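Local coordinates for protein taurocyamine kinase (Schistosoma mansoni, PDB 4WOD) that reversibly transfers phosphate between ATP and the guanidino compound taurocyamine, using magnesium as cofactor, at residues 294-299 with 343-348; 374-379 with 384-389; 487-492 with 608-613. The protein carries 4 engineered substitutions. All blocks are in the same frame, centred on the assembly; numbering follows the deposited sequence.

Contact 1: residues 294-299 with 343-348; sequences KEICEK and RALLEL
The carbonyl oxygen of Ile296 receives the ring ND1 of His300 and a weak 3.3 Å bond from the backbone N of Lys299. The side chains of Ile296 and Cys297 make the apolar contact. Across from them Leu345 presents its two methyls as a fork. CD2 lies 3.9 Å from CG2 of Ile296, the branch set opposite the backbone N, and the two side chains pass at a slant. The other prong, CD1 of Leu345, rests 3.9 Å from SG of Cys297. Leu348, one turn further on, adds CD2 at 4.3 Å from the same Ile296 CG2. Within the first phosphagen kinase catalytic domain this joins the short helix 293-299 to the long helix 331-355. The two segments run at 140° with axes 10.5 Å apart, a wide spacing bridged by a few buried methyls and one sulfur. Strand 302-306 closes the junction through Ile302, against Leu345, and Pro304, against Cys297. Ile296 also touches Arg414 and Tyr418 of helix 409-418, which belongs to the second repeat.

Contact 2: residues 374-379 with 384-389; sequences KLLEGA and CYTRKY
Leu376 and Arg387 both start with CG opposite the backbone N (chi1 -170° and 177°), which lays the leucine against the root of the arginine and carries the arginine toward the turn Leu376-Ala379. From CG to NE the Arg387 chain is extended, and it slides past Leu376 in the opposite direction. Leu376 CG sits 3.8 Å from Arg387 CB, while Leu376 CD2 reaches 3.7 Å to Arg387 CA. Farther out, the guanidinium arrives over this type I turn. Its NH1 gives a weak, bent bond to Ala379 O (2.9 Å, 130° at the hydrogen), and Glu377 O lies over one face of the group, displaced toward its rim. The turn itself is closed by Ala379 N on Leu376 O at 2.8 Å. Beside it, Ala379 CB packs 3.7 Å from the sulfur of Cys384, the N-cap residue of helix 385-388, whose SG also accepts a weak capping bond from Arg387 N. One small apolar methyl thus backs a capping thiol. All this belongs to the N-terminal domain of the second kinase unit, where a short connection of four residues separates the two segments. Thr386 carries the junction inward, pairing with Ile423 through the backbone and giving its carbonyl oxygen to Tyr439 OH. The Glu377 carboxylate comes no nearer than 5.3 Å, from OE1 to Arg387 NH2, too far for a salt bridge, though the opposite charges may still attract weakly. The chemistry is thus mixed: the aliphatic stem of the arginine packs on Leu376, and the carbonyl oxygens of Glu377 and Ala379 probably offer the cation partial negative charge.

Contact 3: residues 487-492 with 608-613; sequences VGRSVE and EGINAI
Apolar contact comes first: Val487 and Ile610 reach toward each other tip to tip, with CG2 of Val487 only 3.5 Å from CD1 of Ile610. With CG1 opposite the carbonyl carbon (chi1 -67°), CG2 of the valine falls between the backbone N and the carbonyl carbon, and it also lies 4.0 Å from Ile610 CG1. Ile610 sets CG2, its other branch, opposite the backbone N, and this branch serves the second kind of contact, methyl against guanidinium. Arg489 crosses Ile610 at about a right angle, its NH2 coming 4.0 Å from Ile610 CG2 in an oblique approach. A bend at chi2 (-71°) folds the arginine back over its own strand, and Val487 CG2 then lies 3.8 Å above the plane of its guanidinium, shifted toward the rim. One methyl of the valine therefore touches both the helix and the cation. Polar bonding fixes the arginine from within its own strand: NH1 donates to Gly488 O at 2.9 Å with 149° at the hydrogen, the donor standing somewhat out of the carbonyl plane. A cation-pi interaction with Tyr627 gives the buried charge a further partner; Ile610 thus meets a guanidinium that has a bond and a ring partner of its own. The contact packs helix 599-614 onto strand 480-489 of the antiparallel sheet in the second catalytic domain. Strand 588-595 runs alongside, pairing its backbone with Val487 and Arg489 through Ile590 and Met588; those two residues also receive Ile613 from the helix, while Leu516 of helix 502-517 meets Ile613 as well.

Overall arrangement
The three contacts follow one another along the chain. Contact 1 lies in the catalytic domain of the first repeat, contact 2 in the N-terminal domain of the second, and contact 3 in its catalytic domain. Contacts 1 and 2 are neighbours: their centres are 21 Å apart and their nearest atoms about 6 Å, and helix 409-418 touches both, on Ile296 and on Thr386. Contact 3 is remote, its centre 33 Å from contact 2 and 41 Å from contact 1. Predicted sites lie near each, measured between side chains: for ATP, Val280 about 8 Å from Leu345 and Arg589 about 7 Å from Val487; as active-site residue, Cys631 about 8 Å from Thr386. The bound arginine sits in the first repeat, with contact 1.

Contact 1: residues 294-299 with 343-348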
ATOM      1  N   LYS A 294       2.760  -2.484   4.967  1.00 21.85           N
ATOM      2  CA  LYS A 294       3.846  -2.226   4.011  1.00 22.84           C
ATOM      3  C   LYS A 294       4.400  -0.798   4.097  1.00 21.35           C
ATOM      4  O   LYS A 294       5.624  -0.599   4.116  1.00 22.04           O
ATOM      5  CB  LYS A 294       3.374  -2.507   2.579  1.00 25.82           C
ATOM      6  CG  LYS A 294       2.964  -3.957   2.332  1.00 30.76           C
ATOM      7  CD  LYS A 294       4.160  -4.893   2.406  1.00 38.06           C
ATOM      8  CE  LYS A 294       3.779  -6.363   2.183  1.00 42.81           C
ATOM      9  NZ  LYS A 294       3.276  -6.647   0.808  1.00 52.84           N
ATOM     10  N   GLU A 295       3.516   0.193   4.157  1.00 17.52           N
ATOM     11  CA  GLU A 295       3.951   1.578   4.170  1.00 19.00           C
ATOM     12  C   GLU A 295       4.683   1.862   5.471  1.00 21.89           C
ATOM     13  O   GLU A 295       5.690   2.574   5.474  1.00 23.87           O
ATOM     14  CB  GLU A 295       2.768   2.538   3.991  1.00 21.43           C
ATOM     15  CG  GLU A 295       2.108   2.497   2.588  1.00 24.23           C
ATOM     16  CD  GLU A 295       1.352   1.184   2.293  1.00 34.74           C
ATOM     17  OE1 GLU A 295       1.033   0.427   3.243  1.00 30.28           O
ATOM     18  OE2 GLU A 295       1.084   0.898   1.099  1.00 37.34           O
ATOM     19  N   ILE A 296       4.180   1.288   6.564  1.00 21.30           N
ATOM     20  CA  ILE A 296       4.810   1.448   7.877  1.00 20.46           C
ATOM     21  C   ILE A 296       6.249   0.939   7.839  1.00 19.36           C
ATOM     22  O   ILE A 296       7.174   1.639   8.271  1.00 19.68           O
ATOM     23  CB  ILE A 296       4.028   0.714   8.977  1.00 19.88           C
ATOM     24  CG1 ILE A 296       2.634   1.331   9.134  1.00 23.49           C
ATOM     25  CG2 ILE A 296       4.782   0.784  10.312  1.00 18.56           C
ATOM     26  CD1 ILE A 296       1.840   0.769  10.288  1.00 19.24           C
ATOM     27  N   CYS A 297       6.441  -0.256   7.282  1.00 19.25           N
ATOM     28  CA  CYS A 297       7.798  -0.808   7.108  1.00 21.61           C
ATOM     29  C   CYS A 297       8.698   0.089   6.260  1.00 18.44           C
ATOM     30  O   CYS A 297       9.793   0.474   6.691  1.00 17.48           O
ATOM     31  CB  CYS A 297       7.750  -2.209   6.481  1.00 20.94           C
ATOM     32  SG  CYS A 297       6.951  -3.494   7.470  1.00 24.12           S
ATOM     33  N   GLU A 298       8.251   0.408   5.046  1.00 21.09           N
ATOM     34  CA  GLU A 298       9.013   1.270   4.163  1.00 21.46           C
ATOM     35  C   GLU A 298       9.410   2.587   4.838  1.00 23.23           C
ATOM     36  O   GLU A 298      10.510   3.094   4.617  1.00 21.13           O
ATOM     37  CB  GLU A 298       8.223   1.558   2.885  1.00 27.68           C
ATOM     38  CG  GLU A 298       8.734   2.775   2.130  1.00 33.66           C
ATOM     39  CD  GLU A 298       7.987   3.017   0.834  1.00 44.82           C
ATOM     40  OE1 GLU A 298       6.745   2.827   0.821  1.00 42.91           O
ATOM     41  OE2 GLU A 298       8.645   3.399  -0.166  1.00 47.35           O
ATOM     42  N   LYS A 299       8.538   3.117   5.687  1.00 20.31           N
ATOM     43  CA  LYS A 299       8.821   4.389   6.326  1.00 21.73           C
ATOM     44  C   LYS A 299       9.909   4.220   7.394  1.00 22.05           C
ATOM     45  O   LYS A 299      10.589   5.177   7.761  1.00 25.85           O
ATOM     46  CB  LYS A 299       7.547   4.986   6.930  1.00 25.68           C
ATOM     47  CG  LYS A 299       7.785   6.298   7.650  1.00 34.57           C
ATOM     48  CD  LYS A 299       6.634   7.266   7.447  1.00 46.72           C
ATOM     49  CE  LYS A 299       7.029   8.656   7.904  1.00 46.59           C
ATOM     50  NZ  LYS A 299       8.264   9.119   7.213  1.00 43.75           N
ATOM     51  N   ARG A 343      14.002  -2.743  14.953  1.00 17.12           N
ATOM     52  CA  ARG A 343      13.779  -2.461  16.361  1.00 19.18           C
ATOM     53  C   ARG A 343      12.473  -1.652  16.558  1.00 18.94           C
ATOM     54  O   ARG A 343      11.631  -2.031  17.370  1.00 18.04           O
ATOM     55  CB  ARG A 343      14.973  -1.712  16.965  1.00 17.49           C
ATOM     56  CG  ARG A 343      14.625  -1.113  18.318  1.00 22.26           C
ATOM     57  CD  ARG A 343      15.791  -0.370  18.963  1.00 21.79           C
ATOM     58  NE  ARG A 343      15.437  -0.014  20.336  1.00 28.30           N
ATOM     59  CZ  ARG A 343      16.279   0.515  21.220  1.00 38.88           C
ATOM     60  NH1 ARG A 343      17.543   0.738  20.879  1.00 37.98           N
ATOM     61  NH2 ARG A 343      15.864   0.797  22.453  1.00 33.28           N
ATOM     62  N   ALA A 344      12.292  -0.577  15.786  1.00 18.23           N
ATOM     63  CA  ALA A 344      11.058   0.207  15.843  1.00 19.65           C
ATOM     64  C   ALA A 344       9.809  -0.644  15.560  1.00 20.52           C
ATOM     65  O   ALA A 344       8.769  -0.489  16.211  1.00 21.77           O
ATOM     66  CB  ALA A 344      11.118   1.399  14.847  1.00 17.54           C
ATOM     67  N   LEU A 345       9.904  -1.525  14.573  1.00 16.06           N
ATOM     68  CA  LEU A 345       8.748  -2.340  14.191  1.00 17.67           C
ATOM     69  C   LEU A 345       8.395  -3.370  15.260  1.00 19.16           C
ATOM     70  O   LEU A 345       7.216  -3.608  15.547  1.00 16.30           O
ATOM     71  CB  LEU A 345       9.008  -3.039  12.862  1.00 15.62           C
ATOM     72  CG  LEU A 345       9.216  -2.169  11.623  1.00 17.58           C
ATOM     73  CD1 LEU A 345       9.497  -3.065  10.420  1.00 15.07           C
ATOM     74  CD2 LEU A 345       7.978  -1.273  11.386  1.00 16.92           C
ATOM     75  N   LEU A 346       9.411  -3.982  15.850  1.00 15.75           N
ATOM     76  CA  LEU A 346       9.167  -4.961  16.897  1.00 17.94           C
ATOM     77  C   LEU A 346       8.635  -4.256  18.154  1.00 18.39           C
ATOM     78  O   LEU A 346       7.753  -4.786  18.848  1.00 19.59           O
ATOM     79  CB  LEU A 346      10.446  -5.773  17.197  1.00 17.23           C
ATOM     80  CG  LEU A 346      11.002  -6.661  16.076  1.00 17.69           C
ATOM     81  CD1 LEU A 346      12.354  -7.208  16.472  1.00 16.73           C
ATOM     82  CD2 LEU A 346      10.062  -7.809  15.679  1.00 16.50           C
ATOM     83  N   GLU A 347       9.156  -3.064  18.448  1.00 19.05           N
ATOM     84  CA  GLU A 347       8.625  -2.274  19.566  1.00 20.18           C
ATOM     85  C   GLU A 347       7.145  -1.934  19.312  1.00 22.57           C
ATOM     86  O   GLU A 347       6.316  -1.949  20.231  1.00 17.73           O
ATOM     87  CB  GLU A 347       9.437  -0.993  19.775  1.00 20.92           C
ATOM     88  CG  GLU A 347      10.775  -1.209  20.459  1.00 21.46           C
ATOM     89  CD  GLU A 347      11.634   0.052  20.521  1.00 25.42           C
ATOM     90  OE1 GLU A 347      11.408   0.981  19.731  1.00 27.15           O
ATOM     91  OE2 GLU A 347      12.558   0.107  21.351  1.00 26.21           O
ATOM     92  N   LEU A 348       6.813  -1.666  18.051  1.00 19.25           N
ATOM     93  CA  LEU A 348       5.428  -1.371  17.696  1.00 19.30           C
ATOM     94  C   LEU A 348       4.535  -2.613  17.818  1.00 18.97           C
ATOM     95  O   LEU A 348       3.376  -2.506  18.235  1.00 20.78           O
ATOM     96  CB  LEU A 348       5.354  -0.780  16.289  1.00 20.02           C
ATOM     97  CG  LEU A 348       4.012  -0.176  15.874  1.00 26.40           C
ATOM     98  CD1 LEU A 348       3.528   0.804  16.928  1.00 23.57           C
ATOM     99  CD2 LEU A 348       4.150   0.519  14.528  1.00 22.48           C
TER

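Contact 2: residues 374-379 with 384-389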
ATOM      1  N   LYS A 374       1.710  11.425  18.302  1.00 23.22           N
ATOM      2  CA  LYS A 374       3.018  11.907  17.846  1.00 24.07           C
ATOM      3  C   LYS A 374       3.037  11.992  16.323  1.00 24.84           C
ATOM      4  O   LYS A 374       3.458  13.005  15.769  1.00 25.56           O
ATOM      5  CB  LYS A 374       4.151  11.012  18.356  1.00 25.02           C
ATOM      6  CG  LYS A 374       4.262  10.974  19.875  1.00 33.22           C
ATOM      7  CD  LYS A 374       5.630  10.479  20.337  1.00 37.68           C
ATOM      8  CE  LYS A 374       5.536   9.133  21.075  1.00 43.86           C
ATOM      9  NZ  LYS A 374       5.588   9.271  22.562  1.00 42.08           N
ATOM     10  N   LEU A 375       2.536  10.968  15.637  1.00 22.21           N
ATOM     11  CA  LEU A 375       2.492  11.045  14.164  1.00 20.12           C
ATOM     12  C   LEU A 375       1.631  12.226  13.690  1.00 24.85           C
ATOM     13  O   LEU A 375       1.939  12.872  12.674  1.00 24.85           O
ATOM     14  CB  LEU A 375       1.983   9.732  13.555  1.00 22.71           C
ATOM     15  CG  LEU A 375       2.856   8.486  13.740  1.00 24.87           C
ATOM     16  CD1 LEU A 375       2.171   7.237  13.197  1.00 22.67           C
ATOM     17  CD2 LEU A 375       4.210   8.675  13.077  1.00 26.85           C
ATOM     18  N   LEU A 376       0.572  12.519  14.440  1.00 23.84           N
ATOM     19  CA  LEU A 376      -0.367  13.580  14.085  1.00 26.63           C
ATOM     20  C   LEU A 376       0.249  14.976  14.217  1.00 26.68           C
ATOM     21  O   LEU A 376      -0.275  15.948  13.674  1.00 24.69           O
ATOM     22  CB  LEU A 376      -1.621  13.462  14.949  1.00 24.32           C
ATOM     23  CG  LEU A 376      -2.847  14.307  14.604  1.00 19.94           C
ATOM     24  CD1 LEU A 376      -3.364  14.023  13.181  1.00 20.95           C
ATOM     25  CD2 LEU A 376      -3.950  14.080  15.659  1.00 21.89           C
ATOM     26  N   GLU A 377       1.379  15.079  14.917  1.00 26.99           N
ATOM     27  CA  GLU A 377       2.048  16.369  15.075  1.00 31.03           C
ATOM     28  C   GLU A 377       2.442  17.004  13.740  1.00 28.73           C
ATOM     29  O   GLU A 377       2.650  18.210  13.666  1.00 31.57           O
ATOM     30  CB  GLU A 377       3.282  16.217  15.968  1.00 30.13           C
ATOM     31  CG  GLU A 377       2.901  15.836  17.378  1.00 30.57           C
ATOM     32  CD  GLU A 377       4.029  16.022  18.367  1.00 33.60           C
ATOM     33  OE1 GLU A 377       5.150  16.391  17.948  1.00 32.63           O
ATOM     34  OE2 GLU A 377       3.789  15.778  19.566  1.00 30.11           O
ATOM     35  N   GLY A 378       2.516  16.193  12.689  1.00 26.37           N
ATOM     36  CA  GLY A 378       2.816  16.690  11.360  1.00 26.92           C
ATOM     37  C   GLY A 378       1.635  17.379  10.697  1.00 30.93           C
ATOM     38  O   GLY A 378       1.770  17.960   9.618  1.00 27.95           O
ATOM     39  N   ALA A 379       0.466  17.308  11.328  1.00 26.30           N
ATOM     40  CA  ALA A 379      -0.708  17.979  10.787  1.00 28.55           C
ATOM     41  C   ALA A 379      -0.744  19.419  11.272  1.00 31.12           C
ATOM     42  O   ALA A 379      -0.273  19.730  12.362  1.00 31.43           O
ATOM     43  CB  ALA A 379      -1.983  17.247  11.185  1.00 28.58           C
ATOM     44  N   CYS A 384      -6.303  21.275  10.781  1.00 30.96           N
ATOM     45  CA  CYS A 384      -6.655  19.887  11.035  1.00 25.68           C
ATOM     46  C   CYS A 384      -7.452  19.751  12.327  1.00 26.63           C
ATOM     47  O   CYS A 384      -6.891  19.801  13.426  1.00 24.78           O
ATOM     48  CB  CYS A 384      -5.397  19.019  11.096  1.00 29.05           C
ATOM     49  SG  CYS A 384      -5.702  17.285  11.420  1.00 25.97           S
ATOM     50  N   TYR A 385      -8.763  19.568  12.190  1.00 25.11           N
ATOM     51  CA  TYR A 385      -9.655  19.448  13.348  1.00 24.13           C
ATOM     52  C   TYR A 385      -9.237  18.316  14.276  1.00 22.19           C
ATOM     53  O   TYR A 385      -9.294  18.455  15.504  1.00 23.97           O
ATOM     54  CB  TYR A 385     -11.096  19.226  12.890  1.00 23.67           C
ATOM     55  CG  TYR A 385     -11.670  20.376  12.097  1.00 21.35           C
ATOM     56  CD1 TYR A 385     -12.327  21.416  12.730  1.00 24.23           C
ATOM     57  CD2 TYR A 385     -11.560  20.410  10.712  1.00 23.76           C
ATOM     58  CE1 TYR A 385     -12.866  22.470  12.006  1.00 26.80           C
ATOM     59  CE2 TYR A 385     -12.089  21.460   9.976  1.00 26.81           C
ATOM     60  CZ  TYR A 385     -12.736  22.490  10.632  1.00 30.69           C
ATOM     61  OH  TYR A 385     -13.267  23.534   9.916  1.00 30.39           O
ATOM     62  N   THR A 386      -8.819  17.206  13.670  1.00 20.19           N
ATOM     63  CA  THR A 386      -8.466  15.990  14.387  1.00 22.09           C
ATOM     64  C   THR A 386      -7.379  16.267  15.428  1.00 20.70           C
ATOM     65  O   THR A 386      -7.444  15.777  16.558  1.00 18.39           O
ATOM     66  CB  THR A 386      -7.987  14.888  13.402  1.00 22.15           C
ATOM     67  OG1 THR A 386      -8.974  14.701  12.362  1.00 24.52           O
ATOM     68  CG2 THR A 386      -7.720  13.574  14.128  1.00 17.20           C
ATOM     69  N   ARG A 387      -6.394  17.069  15.036  1.00 22.79           N
ATOM     70  CA  ARG A 387      -5.305  17.470  15.934  1.00 24.46           C
ATOM     71  C   ARG A 387      -5.675  18.600  16.892  1.00 22.40           C
ATOM     72  O   ARG A 387      -5.307  18.581  18.067  1.00 17.18           O
ATOM     73  CB  ARG A 387      -4.081  17.894  15.120  1.00 24.04           C
ATOM     74  CG  ARG A 387      -2.963  18.392  15.992  1.00 25.81           C
ATOM     75  CD  ARG A 387      -1.656  18.537  15.247  1.00 27.95           C
ATOM     76  NE  ARG A 387      -0.576  18.766  16.199  1.00 32.56           N
ATOM     77  CZ  ARG A 387       0.330  19.737  16.090  1.00 36.49           C
ATOM     78  NH1 ARG A 387       0.297  20.568  15.060  1.00 32.30           N
ATOM     79  NH2 ARG A 387       1.267  19.873  17.014  1.00 29.70           N
ATOM     80  N   LYS A 388      -6.403  19.587  16.386  1.00 22.49           N
ATOM     81  CA  LYS A 388      -6.720  20.781  17.162  1.00 24.53           C
ATOM     82  C   LYS A 388      -7.413  20.455  18.492  1.00 26.99           C
ATOM     83  O   LYS A 388      -7.157  21.103  19.511  1.00 19.50           O
ATOM     84  CB  LYS A 388      -7.594  21.722  16.324  1.00 23.45           C
ATOM     85  CG  LYS A 388      -7.892  23.052  16.968  1.00 21.68           C
ATOM     86  CD  LYS A 388      -8.699  23.908  16.017  1.00 22.06           C
ATOM     87  CE  LYS A 388      -9.228  25.153  16.694  1.00 31.46           C
ATOM     88  NZ  LYS A 388     -10.007  25.970  15.725  1.00 33.45           N
ATOM     89  N   TYR A 389      -8.275  19.434  18.496  1.00 22.04           N
ATOM     90  CA  TYR A 389      -9.032  19.128  19.707  1.00 18.58           C
ATOM     91  C   TYR A 389      -8.464  17.948  20.458  1.00 20.57           C
ATOM     92  O   TYR A 389      -9.018  17.536  21.477  1.00 22.26           O
ATOM     93  CB  TYR A 389     -10.509  18.907  19.365  1.00 20.18           C
ATOM     94  CG  TYR A 389     -11.109  20.219  18.932  1.00 20.97           C
ATOM     95  CD1 TYR A 389     -11.532  21.152  19.877  1.00 18.27           C
ATOM     96  CD2 TYR A 389     -11.180  20.560  17.587  1.00 18.11           C
ATOM     97  CE1 TYR A 389     -12.042  22.383  19.496  1.00 20.56           C
ATOM     98  CE2 TYR A 389     -11.693  21.779  17.197  1.00 25.02           C
ATOM     99  CZ  TYR A 389     -12.127  22.687  18.152  1.00 18.48           C
ATOM    100  OH  TYR A 389     -12.622  23.904  17.750  1.00 24.54           O
TER

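Contact 3: residues 487-492 with 608-613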
ATOM      1  N   VAL A 487     -27.359  10.883   0.442  1.00 14.76           N
ATOM      2  CA  VAL A 487     -27.201  10.923   1.901  1.00 16.43           C
ATOM      3  C   VAL A 487     -26.348   9.766   2.391  1.00 19.17           C
ATOM      4  O   VAL A 487     -26.271   8.721   1.735  1.00 19.24           O
ATOM      5  CB  VAL A 487     -28.558  10.872   2.651  1.00 14.52           C
ATOM      6  CG1 VAL A 487     -29.386  12.149   2.400  1.00 15.80           C
ATOM      7  CG2 VAL A 487     -29.326   9.611   2.282  1.00 21.86           C
ATOM      8  N   GLY A 488     -25.704   9.954   3.545  1.00 14.94           N
ATOM      9  CA  GLY A 488     -25.108   8.845   4.262  1.00 14.38           C
ATOM     10  C   GLY A 488     -26.076   8.274   5.288  1.00 16.41           C
ATOM     11  O   GLY A 488     -26.905   9.010   5.803  1.00 16.02           O
ATOM     12  N   ARG A 489     -25.992   6.965   5.560  1.00 14.19           N
ATOM     13  CA  ARG A 489     -26.752   6.347   6.662  1.00 12.48           C
ATOM     14  C   ARG A 489     -25.933   5.254   7.341  1.00 16.53           C
ATOM     15  O   ARG A 489     -25.145   4.552   6.703  1.00 14.56           O
ATOM     16  CB  ARG A 489     -28.095   5.749   6.185  1.00 14.32           C
ATOM     17  CG  ARG A 489     -29.169   6.759   5.744  1.00 13.20           C
ATOM     18  CD  ARG A 489     -29.778   7.552   6.947  1.00 13.86           C
ATOM     19  NE  ARG A 489     -30.849   8.486   6.562  1.00 14.97           N
ATOM     20  CZ  ARG A 489     -30.677   9.745   6.165  1.00 13.37           C
ATOM     21  NH1 ARG A 489     -29.464  10.268   6.073  1.00 13.73           N
ATOM     22  NH2 ARG A 489     -31.731  10.490   5.840  1.00 15.40           N
ATOM     23  N   SER A 490     -26.105   5.162   8.659  1.00 12.04           N
ATOM     24  CA  SER A 490     -25.564   4.101   9.468  1.00 10.59           C
ATOM     25  C   SER A 490     -26.724   3.264   9.960  1.00 15.22           C
ATOM     26  O   SER A 490     -27.816   3.785  10.193  1.00 13.12           O
ATOM     27  CB  SER A 490     -24.776   4.660  10.669  1.00 13.80           C
ATOM     28  OG  SER A 490     -23.714   5.500  10.255  1.00 16.99           O
ATOM     29  N   VAL A 491     -26.471   1.969  10.127  1.00 13.22           N
ATOM     30  CA  VAL A 491     -27.478   1.044  10.592  1.00 13.16           C
ATOM     31  C   VAL A 491     -27.244   0.786  12.076  1.00 16.96           C
ATOM     32  O   VAL A 491     -26.124   0.425  12.490  1.00 17.11           O
ATOM     33  CB  VAL A 491     -27.437  -0.286   9.806  1.00 14.24           C
ATOM     34  CG1 VAL A 491     -28.442  -1.311  10.391  1.00 15.50           C
ATOM     35  CG2 VAL A 491     -27.684  -0.040   8.298  1.00 11.56           C
ATOM     36  N   GLU A 492     -28.286   0.970  12.874  1.00 14.37           N
ATOM     37  CA  GLU A 492     -28.195   0.701  14.316  1.00 17.51           C
ATOM     38  C   GLU A 492     -27.696  -0.701  14.633  1.00 18.65           C
ATOM     39  O   GLU A 492     -28.085  -1.671  13.985  1.00 18.49           O
ATOM     40  CB  GLU A 492     -29.547   0.887  14.995  1.00 20.92           C
ATOM     41  CG  GLU A 492     -29.846   2.315  15.420  1.00 27.98           C
ATOM     42  CD  GLU A 492     -31.113   2.404  16.259  1.00 30.40           C
ATOM     43  OE1 GLU A 492     -31.575   1.346  16.744  1.00 35.25           O
ATOM     44  OE2 GLU A 492     -31.643   3.520  16.425  1.00 33.91           O
ATOM     45  N   GLU A 608     -37.915   8.893  -1.399  1.00 17.91           N
ATOM     46  CA  GLU A 608     -38.733   7.704  -1.447  1.00 15.58           C
ATOM     47  C   GLU A 608     -37.868   6.457  -1.287  1.00 17.02           C
ATOM     48  O   GLU A 608     -38.297   5.483  -0.673  1.00 16.18           O
ATOM     49  CB  GLU A 608     -39.520   7.658  -2.753  1.00 18.56           C
ATOM     50  CG  GLU A 608     -40.635   8.694  -2.798  1.00 24.63           C
ATOM     51  CD  GLU A 608     -41.258   8.808  -4.173  1.00 36.92           C
ATOM     52  OE1 GLU A 608     -40.802   8.090  -5.099  1.00 32.47           O
ATOM     53  OE2 GLU A 608     -42.190   9.628  -4.323  1.00 38.69           O
ATOM     54  N   GLY A 609     -36.639   6.510  -1.798  1.00 14.45           N
ATOM     55  CA  GLY A 609     -35.718   5.402  -1.644  1.00 17.73           C
ATOM     56  C   GLY A 609     -35.215   5.232  -0.220  1.00 14.79           C
ATOM     57  O   GLY A 609     -35.029   4.116   0.274  1.00 11.72           O
ATOM     58  N   ILE A 610     -34.958   6.353   0.435  1.00 15.54           N
ATOM     59  CA  ILE A 610     -34.493   6.318   1.825  1.00 17.27           C
ATOM     60  C   ILE A 610     -35.573   5.707   2.713  1.00 16.56           C
ATOM     61  O   ILE A 610     -35.309   4.808   3.535  1.00 15.57           O
ATOM     62  CB  ILE A 610     -34.143   7.732   2.357  1.00 14.92           C
ATOM     63  CG1 ILE A 610     -33.079   8.430   1.494  1.00 18.21           C
ATOM     64  CG2 ILE A 610     -33.703   7.668   3.832  1.00 16.11           C
ATOM     65  CD1 ILE A 610     -32.814   9.865   1.948  1.00 14.26           C
ATOM     66  N   ASN A 611     -36.796   6.193   2.536  1.00 14.63           N
ATOM     67  CA  ASN A 611     -37.923   5.669   3.282  1.00 19.27           C
ATOM     68  C   ASN A 611     -38.131   4.168   3.061  1.00 16.64           C
ATOM     69  O   ASN A 611     -38.384   3.442   4.008  1.00 15.05           O
ATOM     70  CB  ASN A 611     -39.195   6.446   2.936  1.00 13.68           C
ATOM     71  CG  ASN A 611     -39.192   7.844   3.531  1.00 26.43           C
ATOM     72  OD1 ASN A 611     -38.473   8.117   4.501  1.00 25.64           O
ATOM     73  ND2 ASN A 611     -39.981   8.741   2.951  1.00 25.34           N
ATOM     74  N   ALA A 612     -38.013   3.712   1.813  1.00 18.01           N
ATOM     75  CA  ALA A 612     -38.213   2.297   1.491  1.00 13.75           C
ATOM     76  C   ALA A 612     -37.154   1.406   2.165  1.00 14.50           C
ATOM     77  O   ALA A 612     -37.464   0.365   2.732  1.00 16.93           O
ATOM     78  CB  ALA A 612     -38.196   2.095  -0.028  1.00 12.93           C
ATOM     79  N   ILE A 613     -35.902   1.829   2.085  1.00 11.28           N
ATOM     80  CA  ILE A 613     -34.831   1.117   2.732  1.00 13.28           C
ATOM     81  C   ILE A 613     -35.053   1.084   4.250  1.00 12.91           C
ATOM     82  O   ILE A 613     -34.826   0.042   4.897  1.00 16.46           O
ATOM     83  CB  ILE A 613     -33.476   1.747   2.372  1.00 16.15           C
ATOM     84  CG1 ILE A 613     -33.232   1.587   0.864  1.00 13.93           C
ATOM     85  CG2 ILE A 613     -32.339   1.098   3.183  1.00 14.96           C
ATOM     86  CD1 ILE A 613     -31.984   2.247   0.355  1.00 14.88           C
TER